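Local coordinates for precorrin-6A reductase (PDB 4X7G), which reduces precorrin-6A in cobalamin biosynthesis, probably by transferring hydride from NADPH to the macrocycle, at residues M238-L241 against A242-A246. Residues are numbered along the deposited sequence; the frame is centred on the assembly and turned at random.
Sequences MGWL and ADHGA
His244 lays its imidazole over one face of the Trp240 indole in an offset stack, the five-membered rings 3.8 Å apart between centroids and their planes inclined by 24°. With CG anti to the backbone N (chi1 -179°), the indole lies beside its own carbonyl: His244 ND1 donates to Trp240 O, close to the imidazole plane, at 2.7 Å, while His244 CE1 lies 3.1 Å from Trp240 NE1. Bond and stack together fix the rotation of the imidazole; His244 N, 3.0 Å from Trp240 O, is the oxygen's second donor, from the opposite face of the carbonyl plane. Trp240 NE1 is hydrogen-bonded to Asp229 OD2, on strand 229-231. Replacing Trp240 with an alanine would probably leave Asp229 without this donor and the imidazole without the surface it rests on. Beside the buried indole, Leu241 CD2 packs 4.0 Å from Ala246 CB, with Leu241 backed by Ile69 of strand 67-70. His244, Ala242 and Asp243, by contrast, form the solvent side, the latter two attached to the preceding turn mainly through backbone bonds. Past them, Gly245 turns the chain at positive phi, with Ala246 N hydrogen-bonded to Leu241 O (3.0 Å) and Gly245 N to Ala242 O: a Schellman motif, closing the C-terminal helix of a Rossmann-fold domain.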
HETATM    1  N   MSE A 238      18.624   2.850  -3.673  0.50 13.93           N
HETATM    2  CA  MSE A 238      19.948   2.446  -3.392  0.50 13.50           C
HETATM    3  C   MSE A 238      20.933   3.616  -3.641  0.50 13.55           C
HETATM    4  O   MSE A 238      21.857   3.803  -2.894  0.50 13.95           O
HETATM    5  CB  MSE A 238      20.353   1.263  -4.240  0.50 15.66           C
HETATM    6  CG  MSE A 238      19.449   0.027  -3.863  0.50 15.00           C
HETATM    7 SE   MSE A 238      19.009  -0.408  -1.954  0.50 16.02          SE
HETATM    8  CE  MSE A 238      20.855  -0.658  -1.430  0.50 15.59           C
ATOM      9  N   GLY A 239      20.681   4.409  -4.691  1.00 14.31           N
ATOM     10  CA  GLY A 239      21.523   5.634  -4.929  1.00 13.46           C
ATOM     11  C   GLY A 239      21.360   6.633  -3.818  1.00 12.50           C
ATOM     12  O   GLY A 239      22.343   7.251  -3.385  1.00 13.68           O
ATOM     13  N   TRP A 240      20.127   6.862  -3.356  1.00 11.47           N
ATOM     14  CA  TRP A 240      19.883   7.775  -2.244  1.00 11.76           C
ATOM     15  C   TRP A 240      20.600   7.323  -1.028  1.00 11.88           C
ATOM     16  O   TRP A 240      21.241   8.128  -0.316  1.00 12.35           O
ATOM     17  CB  TRP A 240      18.370   7.907  -2.061  1.00 11.78           C
ATOM     18  CG  TRP A 240      17.937   8.844  -0.972  1.00 11.94           C
ATOM     19  CD1 TRP A 240      17.493  10.149  -1.164  1.00 12.20           C
ATOM     20  CD2 TRP A 240      17.871   8.609   0.406  1.00 12.14           C
ATOM     21  NE1 TRP A 240      17.171  10.709   0.018  1.00 12.61           N
ATOM     22  CE2 TRP A 240      17.409   9.808   1.018  1.00 12.46           C
ATOM     23  CE3 TRP A 240      18.095   7.487   1.213  1.00 11.94           C
ATOM     24  CZ2 TRP A 240      17.255   9.907   2.361  1.00 13.40           C
ATOM     25  CZ3 TRP A 240      17.902   7.595   2.550  1.00 12.10           C
ATOM     26  CH2 TRP A 240      17.481   8.776   3.145  1.00 12.75           C
ATOM     27  N   LEU A 241      20.578   6.003  -0.699  1.00 11.81           N
ATOM     28  CA  LEU A 241      21.218   5.562   0.484  1.00 12.03           C
ATOM     29  C   LEU A 241      22.739   5.786   0.385  1.00 11.83           C
ATOM     30  O   LEU A 241      23.354   6.241   1.353  1.00 12.85           O
ATOM     31  CB  LEU A 241      20.962   4.049   0.704  1.00 12.83           C
ATOM     32  CG  LEU A 241      19.602   3.685   1.242  1.00 12.09           C
ATOM     33  CD1 LEU A 241      19.297   2.188   1.109  1.00 14.39           C
ATOM     34  CD2 LEU A 241      19.468   4.109   2.656  1.00 13.59           C
ATOM     35  N   ALA A 242      23.298   5.428  -0.755  1.00 13.46           N
ATOM     36  CA  ALA A 242      24.745   5.671  -0.948  1.00 13.34           C
ATOM     37  C   ALA A 242      25.124   7.171  -0.764  1.00 13.14           C
ATOM     38  O   ALA A 242      26.056   7.509  -0.037  1.00 13.61           O
ATOM     39  CB  ALA A 242      25.213   5.151  -2.261  1.00 15.85           C
ATOM     40  N   ASP A 243      24.291   7.980  -1.419  1.00 13.25           N
ATOM     41  CA  ASP A 243      24.493   9.473  -1.352  1.00 12.20           C
ATOM     42  C   ASP A 243      24.426  10.009   0.026  1.00 14.07           C
ATOM     43  O   ASP A 243      25.170  10.985   0.372  1.00 14.53           O
ATOM     44  CB  ASP A 243      23.468  10.185  -2.181  1.00 13.90           C
ATOM     45  CG  ASP A 243      23.662  10.164  -3.609  1.00 13.59           C
ATOM     46  OD1 ASP A 243      24.690   9.672  -4.192  1.00 15.26           O
ATOM     47  OD2 ASP A 243      22.751  10.656  -4.360  1.00 16.71           O
ATOM     48  N   HIS A 244      23.626   9.429   0.943  1.00 12.10           N
ATOM     49  CA  HIS A 244      23.462   9.883   2.272  1.00 12.87           C
ATOM     50  C   HIS A 244      24.319   9.107   3.261  1.00 11.18           C
ATOM     51  O   HIS A 244      24.113   9.198   4.458  1.00 13.92           O
ATOM     52  CB  HIS A 244      21.970   9.802   2.678  1.00 12.83           C
ATOM     53  CG  HIS A 244      21.153  10.806   1.945  1.00 12.72           C
ATOM     54  ND1 HIS A 244      20.763  10.647   0.675  1.00 13.01           N
ATOM     55  CD2 HIS A 244      20.578  11.972   2.353  1.00 13.92           C
ATOM     56  CE1 HIS A 244      20.064  11.700   0.249  1.00 13.54           C
ATOM     57  NE2 HIS A 244      19.908  12.461   1.275  1.00 13.47           N
ATOM     58  N   GLY A 245      25.329   8.415   2.729  1.00 13.48           N
ATOM     59  CA  GLY A 245      26.339   7.839   3.605  1.00 13.50           C
ATOM     60  C   GLY A 245      26.021   6.535   4.232  1.00 13.65           C
ATOM     61  O   GLY A 245      26.775   6.077   5.094  1.00 15.11           O
ATOM     62  N   ALA A 246      24.903   5.889   3.866  1.00 12.74           N
ATOM     63  CA  ALA A 246      24.643   4.543   4.358  1.00 12.15           C
ATOM     64  C   ALA A 246      25.576   3.568   3.709  1.00 13.59           C
ATOM     65  O   ALA A 246      25.805   3.621   2.481  1.00 14.45           O
ATOM     66  CB  ALA A 246      23.222   4.182   3.995  1.00 12.77           C
TER